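Local coordinates for MccB protein (PDB 6OM4) that adenylates the N-formylated MccA peptide precursor through a phosphoramidate linkage, using ATP, in the biosynthesis of the nucleotide antibiotic microcin C7, at residues L144-I150 with D165-T171; G125-V130 with N295-A299. One frame throughout, in Å; residues are numbered along the deposited sequence.

In the fold
Of the four segments, 125-130, at the start of helix 125-136, comes first and belongs to contact 2. Strand 141-146 follows directly, and contact 1 then closes a short loop of 14 residues, bringing the end of that strand and the residues after it against 165-171 at the start of helix 170-181. The chain runs on through strands 186-191, 208-211, 234-240 and 243-250 before helix 292-311 returns to 125-130, so contact 1 is nested inside the much longer loop closed by contact 2. Their nearest atoms are about 6 Å apart. Both touch the adenosine phosphoramidate, contact 1 at its ribose and contact 2 at a phosphoramidate oxygen.

Contact 1 of 2, residues L144-I150 with D165-T171; sequences LIDNDQI and DVGKNKT. With MG (magnesium ion), chain F; ND7 (5'-O-[(S)-amino(hydroxy)phosphoryl]adenosine), chain M; POP (pyrophosphate 2-), chain G.
The nucleotide and magnesium site is built where Asp148 and Lys170 meet, between the C-terminal end of strand 141-146 and the start of helix 170-181, in the beta-alpha-beta unit completed by strand 186-191. Asp148 OD2 binds the magnesium ion at 2.1 Å; pyrophosphate O6 and four waters complete six ligands. Lys170, its chain extended beyond CG, reaches the same place: NZ donates to pyrophosphate O6 at 2.9 Å and to O3' of the adenosine phosphoramidate, with Gln158 as a further partner. Lys170 NZ also forms a salt bridge with Asp148 OD2, though the hydrogen bond in it is weak (3.5 Å). Asp146 grips the ribose with both carboxylate oxygens, OD1 taking O2' and OD2 taking O3'. OD1 also accepts from Asp148 N in an Asx turn, which ties the two aspartates together.

Behind the site the backbones are joined by a single bridge at Gln149 and Asn169. Lys170 N meets Asp148 O at 3.1 Å in a nearly straight bond, and Ile150 N reaches Lys168 O at 2.8 Å. Gly167, inside the type II turn Asp165 to Lys168, donates its N to Ile150 O. Gln149 and Asn169 lie side by side; Gln149 NE2 donates to Asn169 OD1 at 2.9 Å from above the carbonyl plane of Asn169, the amides turned 53° apart. Ile150 lays CG1 against Lys170 CG and turns CD1 toward the Asp165 carbonyl. An acidic pair after a strand, holding ribose and magnesium, with a lysine at the next helix's start, fits the adenylating site of ThiF/E1-type enzymes.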
ATOM      1  N   LEU A 144      -8.766  12.080  -9.634  1.00 15.96           N
ATOM      2  CA  LEU A 144      -8.218  11.361 -10.754  1.00 16.29           C
ATOM      3  C   LEU A 144      -7.686  12.337 -11.809  1.00 17.61           C
ATOM      4  O   LEU A 144      -8.419  13.199 -12.307  1.00 18.42           O
ATOM      5  CB  LEU A 144      -9.317  10.488 -11.364  1.00 14.47           C
ATOM      6  CG  LEU A 144     -10.057   9.589 -10.396  1.00 15.06           C
ATOM      7  CD1 LEU A 144     -11.297   9.056 -11.065  1.00 16.35           C
ATOM      8  CD2 LEU A 144      -9.148   8.470  -9.910  1.00 14.70           C
ATOM      9  N   ILE A 145      -6.428  12.142 -12.197  1.00 17.86           N
ATOM     10  CA  ILE A 145      -5.748  13.000 -13.189  1.00 18.72           C
ATOM     11  C   ILE A 145      -5.211  12.152 -14.337  1.00 19.41           C
ATOM     12  O   ILE A 145      -4.350  11.275 -14.160  1.00 18.13           O
ATOM     13  CB  ILE A 145      -4.616  13.797 -12.514  1.00 18.94           C
ATOM     14  CG1 ILE A 145      -5.125  14.392 -11.194  1.00 20.83           C
ATOM     15  CG2 ILE A 145      -4.037  14.856 -13.456  1.00 19.79           C
ATOM     16  CD1 ILE A 145      -4.113  15.305 -10.489  1.00 20.92           C
ATOM     17  N   ASP A 146      -5.679  12.485 -15.536  1.00 18.42           N
ATOM     18  CA  ASP A 146      -5.206  11.866 -16.766  1.00 19.63           C
ATOM     19  C   ASP A 146      -5.798  12.687 -17.902  1.00 19.12           C
ATOM     20  O   ASP A 146      -6.756  13.431 -17.684  1.00 21.16           O
ATOM     21  CB  ASP A 146      -5.629  10.390 -16.865  1.00 19.96           C
ATOM     22  CG  ASP A 146      -4.665   9.499 -17.652  1.00 22.95           C
ATOM     23  OD1 ASP A 146      -4.298   9.854 -18.813  1.00 26.37           O
ATOM     24  OD2 ASP A 146      -4.230   8.467 -17.085  1.00 18.89           O
ATOM     25  N   ASN A 147      -5.272  12.484 -19.108  1.00 20.75           N
ATOM     26  CA  ASN A 147      -5.843  13.125 -20.272  1.00 20.80           C
ATOM     27  C   ASN A 147      -6.016  12.111 -21.399  1.00 21.30           C
ATOM     28  O   ASN A 147      -6.340  12.505 -22.502  1.00 22.01           O
ATOM     29  CB  ASN A 147      -4.941  14.243 -20.773  1.00 24.10           C
ATOM     30  CG  ASN A 147      -5.661  15.156 -21.734  1.00 27.33           C
ATOM     31  OD1 ASN A 147      -6.819  15.509 -21.477  1.00 27.64           O
ATOM     32  ND2 ASN A 147      -4.996  15.524 -22.824  1.00 25.46           N
ATOM     33  N   ASP A 148      -5.874  10.809 -21.109  1.00 18.36           N
ATOM     34  CA  ASP A 148      -5.947   9.799 -22.145  1.00 18.17           C
ATOM     35  C   ASP A 148      -7.357   9.206 -22.324  1.00 17.98           C
ATOM     36  O   ASP A 148      -8.210   9.211 -21.447  1.00 18.03           O
ATOM     37  CB  ASP A 148      -4.964   8.679 -21.833  1.00 18.73           C
ATOM     38  CG  ASP A 148      -4.562   7.813 -23.011  1.00 18.77           C
ATOM     39  OD1 ASP A 148      -4.747   8.243 -24.188  1.00 17.45           O
ATOM     40  OD2 ASP A 148      -4.030   6.706 -22.747  1.00 18.60           O
ATOM     41  N   GLN A 149      -7.528   8.596 -23.494  1.00 17.55           N
ATOM     42  CA  GLN A 149      -8.714   7.825 -23.849  1.00 19.84           C
ATOM     43  C   GLN A 149      -8.405   6.327 -23.728  1.00 19.23           C
ATOM     44  O   GLN A 149      -7.259   5.890 -23.997  1.00 20.07           O
ATOM     45  CB  GLN A 149      -9.142   8.132 -25.285  1.00 20.89           C
ATOM     46  CG  GLN A 149      -9.693   9.545 -25.436  1.00 22.36           C
ATOM     47  CD  GLN A 149      -8.637  10.588 -25.185  1.00 24.37           C
ATOM     48  OE1 GLN A 149      -7.540  10.523 -25.732  1.00 28.66           O
ATOM     49  NE2 GLN A 149      -8.951  11.555 -24.331  1.00 25.99           N
ATOM     50  N   ILE A 150      -9.465   5.554 -23.464  1.00 18.07           N
ATOM     51  CA  ILE A 150      -9.365   4.095 -23.347  1.00 16.86           C
ATOM     52  C   ILE A 150      -9.142   3.459 -24.725  1.00 19.35           C
ATOM     53  O   ILE A 150      -9.879   3.718 -25.683  1.00 19.44           O
ATOM     54  CB  ILE A 150     -10.599   3.532 -22.641  1.00 15.85           C
ATOM     55  CG1 ILE A 150     -10.755   4.140 -21.241  1.00 18.14           C
ATOM     56  CG2 ILE A 150     -10.551   2.017 -22.597  1.00 16.56           C
ATOM     57  CD1 ILE A 150     -12.120   4.036 -20.668  1.00 16.99           C
ATOM     58  N   ASP A 165     -16.255   0.643 -23.213  1.00 19.80           N
ATOM     59  CA  ASP A 165     -15.658   1.902 -22.746  1.00 19.21           C
ATOM     60  C   ASP A 165     -14.588   2.414 -23.720  1.00 17.77           C
ATOM     61  O   ASP A 165     -14.102   3.527 -23.514  1.00 19.16           O
ATOM     62  CB  ASP A 165     -15.100   1.738 -21.337  1.00 19.74           C
ATOM     63  CG  ASP A 165     -16.132   1.418 -20.275  1.00 22.17           C
ATOM     64  OD1 ASP A 165     -17.188   2.068 -20.278  1.00 21.12           O
ATOM     65  OD2 ASP A 165     -15.839   0.572 -19.425  1.00 21.90           O
ATOM     66  N   VAL A 166     -14.194   1.633 -24.753  1.00 18.18           N
ATOM     67  CA  VAL A 166     -13.131   2.027 -25.620  1.00 17.79           C
ATOM     68  C   VAL A 166     -13.506   3.354 -26.281  1.00 19.16           C
ATOM     69  O   VAL A 166     -14.632   3.499 -26.778  1.00 21.49           O
ATOM     70  CB  VAL A 166     -12.785   0.913 -26.622  1.00 19.15           C
ATOM     71  CG1 VAL A 166     -11.832   1.387 -27.716  1.00 19.34           C
ATOM     72  CG2 VAL A 166     -12.220  -0.264 -25.850  1.00 19.95           C
ATOM     73  N   GLY A 167     -12.581   4.322 -26.218  1.00 18.64           N
ATOM     74  CA  GLY A 167     -12.762   5.654 -26.788  1.00 20.07           C
ATOM     75  C   GLY A 167     -13.174   6.700 -25.758  1.00 20.19           C
ATOM     76  O   GLY A 167     -13.018   7.916 -25.994  1.00 21.11           O
ATOM     77  N   LYS A 168     -13.677   6.268 -24.592  1.00 20.52           N
ATOM     78  CA  LYS A 168     -14.093   7.185 -23.545  1.00 21.22           C
ATOM     79  C   LYS A 168     -12.865   7.631 -22.756  1.00 20.58           C
ATOM     80  O   LYS A 168     -11.779   7.058 -22.900  1.00 18.23           O
ATOM     81  CB  LYS A 168     -15.088   6.527 -22.582  1.00 23.94           C
ATOM     82  CG  LYS A 168     -16.463   6.208 -23.154  1.00 26.84           C
ATOM     83  CD  LYS A 168     -17.375   5.613 -22.104  1.00 30.30           C
ATOM     84  CE  LYS A 168     -18.712   6.315 -22.002  1.00 36.85           C
ATOM     85  NZ  LYS A 168     -19.655   5.819 -23.028  1.00 38.61           N
ATOM     86  N   ASN A 169     -13.041   8.671 -21.937  1.00 17.76           N
ATOM     87  CA  ASN A 169     -11.927   9.218 -21.166  1.00 19.65           C
ATOM     88  C   ASN A 169     -11.687   8.293 -19.967  1.00 18.04           C
ATOM     89  O   ASN A 169     -12.637   7.778 -19.355  1.00 18.66           O
ATOM     90  CB  ASN A 169     -12.206  10.670 -20.770  1.00 22.43           C
ATOM     91  CG  ASN A 169     -11.805  11.651 -21.854  1.00 26.17           C
ATOM     92  OD1 ASN A 169     -11.481  11.278 -22.984  1.00 28.35           O
ATOM     93  ND2 ASN A 169     -11.804  12.922 -21.512  1.00 32.11           N
ATOM     94  N   LYS A 170     -10.418   8.072 -19.611  1.00 17.71           N
ATOM     95  CA  LYS A 170     -10.107   7.230 -18.455  1.00 17.67           C
ATOM     96  C   LYS A 170     -10.662   7.803 -17.149  1.00 17.98           C
ATOM     97  O   LYS A 170     -11.237   7.038 -16.327  1.00 17.31           O
ATOM     98  CB  LYS A 170      -8.591   7.028 -18.348  1.00 16.04           C
ATOM     99  CG  LYS A 170      -8.037   6.236 -19.505  1.00 17.24           C
ATOM    100  CD  LYS A 170      -6.632   5.757 -19.269  1.00 16.55           C
ATOM    101  CE  LYS A 170      -6.115   5.019 -20.475  1.00 16.35           C
ATOM    102  NZ  LYS A 170      -4.769   4.475 -20.206  1.00 16.49           N
ATOM    103  N   THR A 171     -10.510   9.115 -16.912  1.00 17.71           N
ATOM    104  CA  THR A 171     -10.948   9.646 -15.625  1.00 18.50           C
ATOM    105  C   THR A 171     -12.456   9.421 -15.461  1.00 20.00           C
ATOM    106  O   THR A 171     -12.905   9.167 -14.362  1.00 17.81           O
ATOM    107  CB  THR A 171     -10.522  11.111 -15.423  1.00 19.07           C
ATOM    108  OG1 THR A 171     -11.170  11.896 -16.422  1.00 18.70           O
ATOM    109  CG2 THR A 171      -9.023  11.292 -15.512  1.00 19.78           C
TER
HETATM  110 MG    MG F 402      -3.238   5.131 -23.877  1.00 17.23          MG
HETATM  111  O1A ND7 M 101       0.757   3.252 -19.304  1.00 18.83           O
HETATM  112  PA  ND7 M 101       0.216   2.904 -17.947  1.00 21.34           P
HETATM  113  O2A ND7 M 101      -0.660   1.664 -17.829  1.00 18.94           O
HETATM  114  N3A ND7 M 101       1.605   2.710 -16.990  1.00 19.66           N
HETATM  115  O5' ND7 M 101      -0.628   4.075 -17.289  1.00 19.54           O
HETATM  116  C5' ND7 M 101       0.016   5.385 -17.255  1.00 18.94           C
HETATM  117  C4' ND7 M 101      -1.149   6.404 -17.166  1.00 18.87           C
HETATM  118  C3' ND7 M 101      -1.845   6.489 -18.567  1.00 18.23           C
HETATM  119  O3' ND7 M 101      -3.213   6.378 -18.486  1.00 18.79           O
HETATM  120  C2' ND7 M 101      -1.247   7.852 -19.120  1.00 18.55           C
HETATM  121  O2' ND7 M 101      -2.256   8.558 -19.941  1.00 18.01           O
HETATM  122  C1' ND7 M 101      -0.994   8.592 -18.032  1.00 19.28           C
HETATM  123  O4' ND7 M 101      -0.610   7.542 -16.859  1.00 18.64           O
HETATM  124  N9  ND7 M 101       0.122   9.492 -18.093  1.00 19.55           N
HETATM  125  C4  ND7 M 101       0.102  10.812 -17.757  1.00 20.43           C
HETATM  126  C5  ND7 M 101       1.350  11.293 -17.932  1.00 18.93           C
HETATM  127  N7  ND7 M 101       2.141  10.281 -18.358  1.00 19.55           N
HETATM  128  C8  ND7 M 101       1.387   9.202 -18.433  1.00 20.72           C
HETATM  129  N3  ND7 M 101      -0.902  11.607 -17.330  1.00 21.24           N
HETATM  130  C2  ND7 M 101      -0.652  12.855 -17.069  1.00 23.10           C
HETATM  131  N1  ND7 M 101       0.572  13.365 -17.250  1.00 22.75           N
HETATM  132  C6  ND7 M 101       1.569  12.627 -17.657  1.00 21.26           C
HETATM  133  N6  ND7 M 101       2.887  13.206 -17.846  1.00 21.89           N
HETATM  134  P1  POP G 403      -0.011   1.641 -22.822  1.00 17.86           P
HETATM  135  O1  POP G 403      -0.030   0.117 -22.713  1.00 17.92           O
HETATM  136  O2  POP G 403       1.205   2.277 -22.171  1.00 18.29           O
HETATM  137  O3  POP G 403      -0.301   2.209 -24.205  1.00 18.78           O
HETATM  138  O   POP G 403      -1.281   2.000 -21.910  1.00 17.19           O
HETATM  139  P2  POP G 403      -1.718   3.497 -21.427  1.00 16.60           P
HETATM  140  O4  POP G 403      -2.231   3.345 -20.025  1.00 18.34           O
HETATM  141  O5  POP G 403      -0.541   4.412 -21.533  1.00 16.54           O
HETATM  142  O6  POP G 403      -2.856   3.894 -22.261  1.00 15.64           O
HETATM  143  O   HOH W   1      -9.455  13.257 -18.308  1.00 30.76           O
HETATM  144  O   HOH W   2      -8.670  10.607 -18.871  1.00 19.12           O
HETATM  145  O   HOH W   3      -3.626   6.333 -25.498  1.00 22.74           O
HETATM  146  O   HOH W   4      -5.151   4.398 -23.961  1.00 17.72           O
HETATM  147  O   HOH W   5      -2.466   3.682 -25.127  1.00 17.93           O
HETATM  148  O   HOH W   6      -1.236   5.992 -23.636  1.00 18.36           O

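Contact 2 of 2, residues G125-V130 with N295-A299. With ND7 (5'-O-[(S)-amino(hydroxy)phosphoryl]adenosine), chain M.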
ATOM      1  N   GLY A 125      -2.729   1.385 -15.786  1.00 14.11           N
ATOM      2  CA  GLY A 125      -2.729   0.082 -15.105  1.00 14.11           C
ATOM      3  C   GLY A 125      -2.610   0.225 -13.590  1.00 13.22           C
ATOM      4  O   GLY A 125      -3.361  -0.357 -12.763  1.00 13.56           O
ATOM      5  N   ILE A 126      -1.580   0.956 -13.177  1.00 13.44           N
ATOM      6  CA  ILE A 126      -1.377   1.143 -11.753  1.00 14.21           C
ATOM      7  C   ILE A 126      -2.537   1.939 -11.155  1.00 14.34           C
ATOM      8  O   ILE A 126      -3.101   1.571 -10.099  1.00 14.64           O
ATOM      9  CB  ILE A 126      -0.016   1.790 -11.472  1.00 14.93           C
ATOM     10  CG1 ILE A 126       1.132   0.875 -11.913  1.00 15.38           C
ATOM     11  CG2 ILE A 126       0.087   2.251 -10.028  1.00 15.11           C
ATOM     12  CD1 ILE A 126       1.243  -0.444 -11.222  1.00 15.33           C
ATOM     13  N   GLY A 127      -2.915   3.025 -11.806  1.00 14.73           N
ATOM     14  CA  GLY A 127      -3.951   3.898 -11.286  1.00 15.46           C
ATOM     15  C   GLY A 127      -5.291   3.204 -11.097  1.00 13.85           C
ATOM     16  O   GLY A 127      -6.017   3.442 -10.117  1.00 14.59           O
ATOM     17  N   ASN A 128      -5.674   2.348 -12.049  1.00 14.46           N
ATOM     18  CA  ASN A 128      -6.883   1.594 -11.961  1.00 14.19           C
ATOM     19  C   ASN A 128      -6.908   0.762 -10.665  1.00 14.21           C
ATOM     20  O   ASN A 128      -7.869   0.766  -9.932  1.00 14.84           O
ATOM     21  CB  ASN A 128      -7.052   0.619 -13.126  1.00 16.03           C
ATOM     22  CG  ASN A 128      -7.886   1.149 -14.273  1.00 17.79           C
ATOM     23  OD1 ASN A 128      -8.929   0.578 -14.589  1.00 16.16           O
ATOM     24  ND2 ASN A 128      -7.413   2.181 -14.943  1.00 15.74           N
ATOM     25  N   HIS A 129      -5.841   0.014 -10.427  1.00 13.63           N
ATOM     26  CA  HIS A 129      -5.839  -0.944  -9.361  1.00 13.05           C
ATOM     27  C   HIS A 129      -5.723  -0.251  -8.007  1.00 13.83           C
ATOM     28  O   HIS A 129      -6.402  -0.660  -7.067  1.00 14.76           O
ATOM     29  CB  HIS A 129      -4.731  -1.975  -9.549  1.00 13.60           C
ATOM     30  CG  HIS A 129      -5.216  -3.156 -10.323  1.00 14.85           C
ATOM     31  ND1 HIS A 129      -5.229  -3.217 -11.700  1.00 18.00           N
ATOM     32  CD2 HIS A 129      -5.769  -4.291  -9.895  1.00 15.11           C
ATOM     33  CE1 HIS A 129      -5.758  -4.370 -12.074  1.00 14.64           C
ATOM     34  NE2 HIS A 129      -6.104  -5.040 -10.990  1.00 17.85           N
ATOM     35  N   VAL A 130      -4.914   0.798  -7.925  1.00 13.64           N
ATOM     36  CA  VAL A 130      -4.783   1.535  -6.655  1.00 12.81           C
ATOM     37  C   VAL A 130      -6.111   2.215  -6.322  1.00 13.11           C
ATOM     38  O   VAL A 130      -6.575   2.130  -5.173  1.00 12.64           O
ATOM     39  CB  VAL A 130      -3.638   2.577  -6.723  1.00 13.85           C
ATOM     40  CG1 VAL A 130      -3.604   3.511  -5.509  1.00 15.20           C
ATOM     41  CG2 VAL A 130      -2.311   1.891  -6.896  1.00 14.05           C
ATOM     42  N   ASN A 295       1.827  -5.678 -12.989  1.00 12.97           N
ATOM     43  CA  ASN A 295       1.081  -4.473 -12.762  1.00 13.22           C
ATOM     44  C   ASN A 295       0.361  -4.563 -11.408  1.00 13.39           C
ATOM     45  O   ASN A 295       0.457  -3.662 -10.539  1.00 13.20           O
ATOM     46  CB  ASN A 295       0.069  -4.247 -13.882  1.00 13.75           C
ATOM     47  CG  ASN A 295      -0.802  -3.042 -13.649  1.00 13.45           C
ATOM     48  OD1 ASN A 295      -1.869  -3.138 -12.998  1.00 16.09           O
ATOM     49  ND2 ASN A 295      -0.354  -1.939 -14.204  1.00 14.37           N
ATOM     50  N   ASN A 296      -0.402  -5.644 -11.252  1.00 12.56           N
ATOM     51  CA  ASN A 296      -1.331  -5.780 -10.102  1.00 13.07           C
ATOM     52  C   ASN A 296      -0.565  -5.906  -8.779  1.00 11.72           C
ATOM     53  O   ASN A 296      -1.026  -5.417  -7.764  1.00 13.79           O
ATOM     54  CB  ASN A 296      -2.275  -6.966 -10.288  1.00 12.71           C
ATOM     55  CG  ASN A 296      -3.204  -6.816 -11.477  1.00 14.07           C
ATOM     56  OD1 ASN A 296      -4.140  -7.620 -11.630  1.00 18.13           O
ATOM     57  ND2 ASN A 296      -3.000  -5.789 -12.295  1.00 12.71           N
ATOM     58  N   VAL A 297       0.595  -6.575  -8.779  1.00 12.45           N
ATOM     59  CA  VAL A 297       1.423  -6.697  -7.567  1.00 12.98           C
ATOM     60  C   VAL A 297       1.888  -5.315  -7.120  1.00 13.62           C
ATOM     61  O   VAL A 297       1.826  -4.951  -5.928  1.00 12.09           O
ATOM     62  CB  VAL A 297       2.634  -7.627  -7.815  1.00 13.19           C
ATOM     63  CG1 VAL A 297       3.677  -7.509  -6.723  1.00 14.78           C
ATOM     64  CG2 VAL A 297       2.205  -9.088  -7.963  1.00 13.92           C
ATOM     65  N   ALA A 298       2.413  -4.543  -8.074  1.00 13.40           N
ATOM     66  CA  ALA A 298       2.936  -3.223  -7.782  1.00 13.74           C
ATOM     67  C   ALA A 298       1.842  -2.329  -7.225  1.00 13.20           C
ATOM     68  O   ALA A 298       2.030  -1.587  -6.211  1.00 13.22           O
ATOM     69  CB  ALA A 298       3.544  -2.586  -9.003  1.00 14.44           C
ATOM     70  N   ALA A 299       0.714  -2.345  -7.939  1.00 11.92           N
ATOM     71  CA  ALA A 299      -0.429  -1.543  -7.537  1.00 12.57           C
ATOM     72  C   ALA A 299      -0.902  -1.935  -6.134  1.00 12.46           C
ATOM     73  O   ALA A 299      -1.169  -1.072  -5.307  1.00 12.22           O
ATOM     74  CB  ALA A 299      -1.561  -1.651  -8.533  1.00 12.96           C
TER
HETATM   75  O1A ND7 M 101       0.757   3.252 -19.304  1.00 18.83           O
HETATM   76  PA  ND7 M 101       0.216   2.904 -17.947  1.00 21.34           P
HETATM   77  O2A ND7 M 101      -0.660   1.664 -17.829  1.00 18.94           O
HETATM   78  N3A ND7 M 101       1.605   2.710 -16.990  1.00 19.66           N
HETATM   79  O5' ND7 M 101      -0.628   4.075 -17.289  1.00 19.54           O
HETATM   80  C5' ND7 M 101       0.016   5.385 -17.255  1.00 18.94           C
HETATM   81  C4' ND7 M 101      -1.149   6.404 -17.166  1.00 18.87           C
HETATM   82  C3' ND7 M 101      -1.845   6.489 -18.567  1.00 18.23           C
HETATM   83  O3' ND7 M 101      -3.213   6.378 -18.486  1.00 18.79           O
HETATM   84  C2' ND7 M 101      -1.247   7.852 -19.120  1.00 18.55           C
HETATM   85  O2' ND7 M 101      -2.256   8.558 -19.941  1.00 18.01           O
HETATM   86  C1' ND7 M 101      -0.994   8.592 -18.032  1.00 19.28           C
HETATM   87  O4' ND7 M 101      -0.610   7.542 -16.859  1.00 18.64           O
HETATM   88  N9  ND7 M 101       0.122   9.492 -18.093  1.00 19.55           N
HETATM   89  C4  ND7 M 101       0.102  10.812 -17.757  1.00 20.43           C
HETATM   90  C5  ND7 M 101       1.350  11.293 -17.932  1.00 18.93           C
HETATM   91  N7  ND7 M 101       2.141  10.281 -18.358  1.00 19.55           N
HETATM   92  C8  ND7 M 101       1.387   9.202 -18.433  1.00 20.72           C
HETATM   93  N3  ND7 M 101      -0.902  11.607 -17.330  1.00 21.24           N
HETATM   94  C2  ND7 M 101      -0.652  12.855 -17.069  1.00 23.10           C
HETATM   95  N1  ND7 M 101       0.572  13.365 -17.250  1.00 22.75           N
HETATM   96  C6  ND7 M 101       1.569  12.627 -17.657  1.00 21.26           C
HETATM   97  N6  ND7 M 101       2.887  13.206 -17.846  1.00 21.89           N
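This is a buried helix-to-helix packing, with Ala299 set against Ile126, His129 and Val130 where helix 292-311 passes the start of helix 125-136. The short segments run at 55° to each other with axes 8.7 Å apart. Ala299 CB meets His129 CB at 3.3 Å, a tight approach, while Val130 CG2 lies against the same methyl. Ile126 sends CD1 to the other helix, 3.8 Å from Ala298 CB and close to the carbonyl oxygen of Asn295; chi2 of -62° folds CD1 back from an extended course.

Asn295 extends toward Gly125, its CG anti to the backbone N (chi1 176°), and its ND2 comes within 3.2 Å of Gly125 CA, an approach this close because Gly125 has no side chain. Gly125 begins the helix that follows the glycine-rich turn of the Rossmann-type fold; Gly127 is the last glycine of a probable GxGxxG pattern. The backbone N of Gly125 donates to O2A of the adenosine phosphoramidate at 2.9 Å, in a nearly straight bond.

Farther along the crossing, Asn296 places ND2 over one face of the His129 ring, nearest CE1 at 3.1 Å and offset toward the rim. The amide and ring planes are 39° apart. Asn296 ND2 also makes a weak hydrogen bond to Asn295 OD1, linking the two neighbouring amides beside the imidazole.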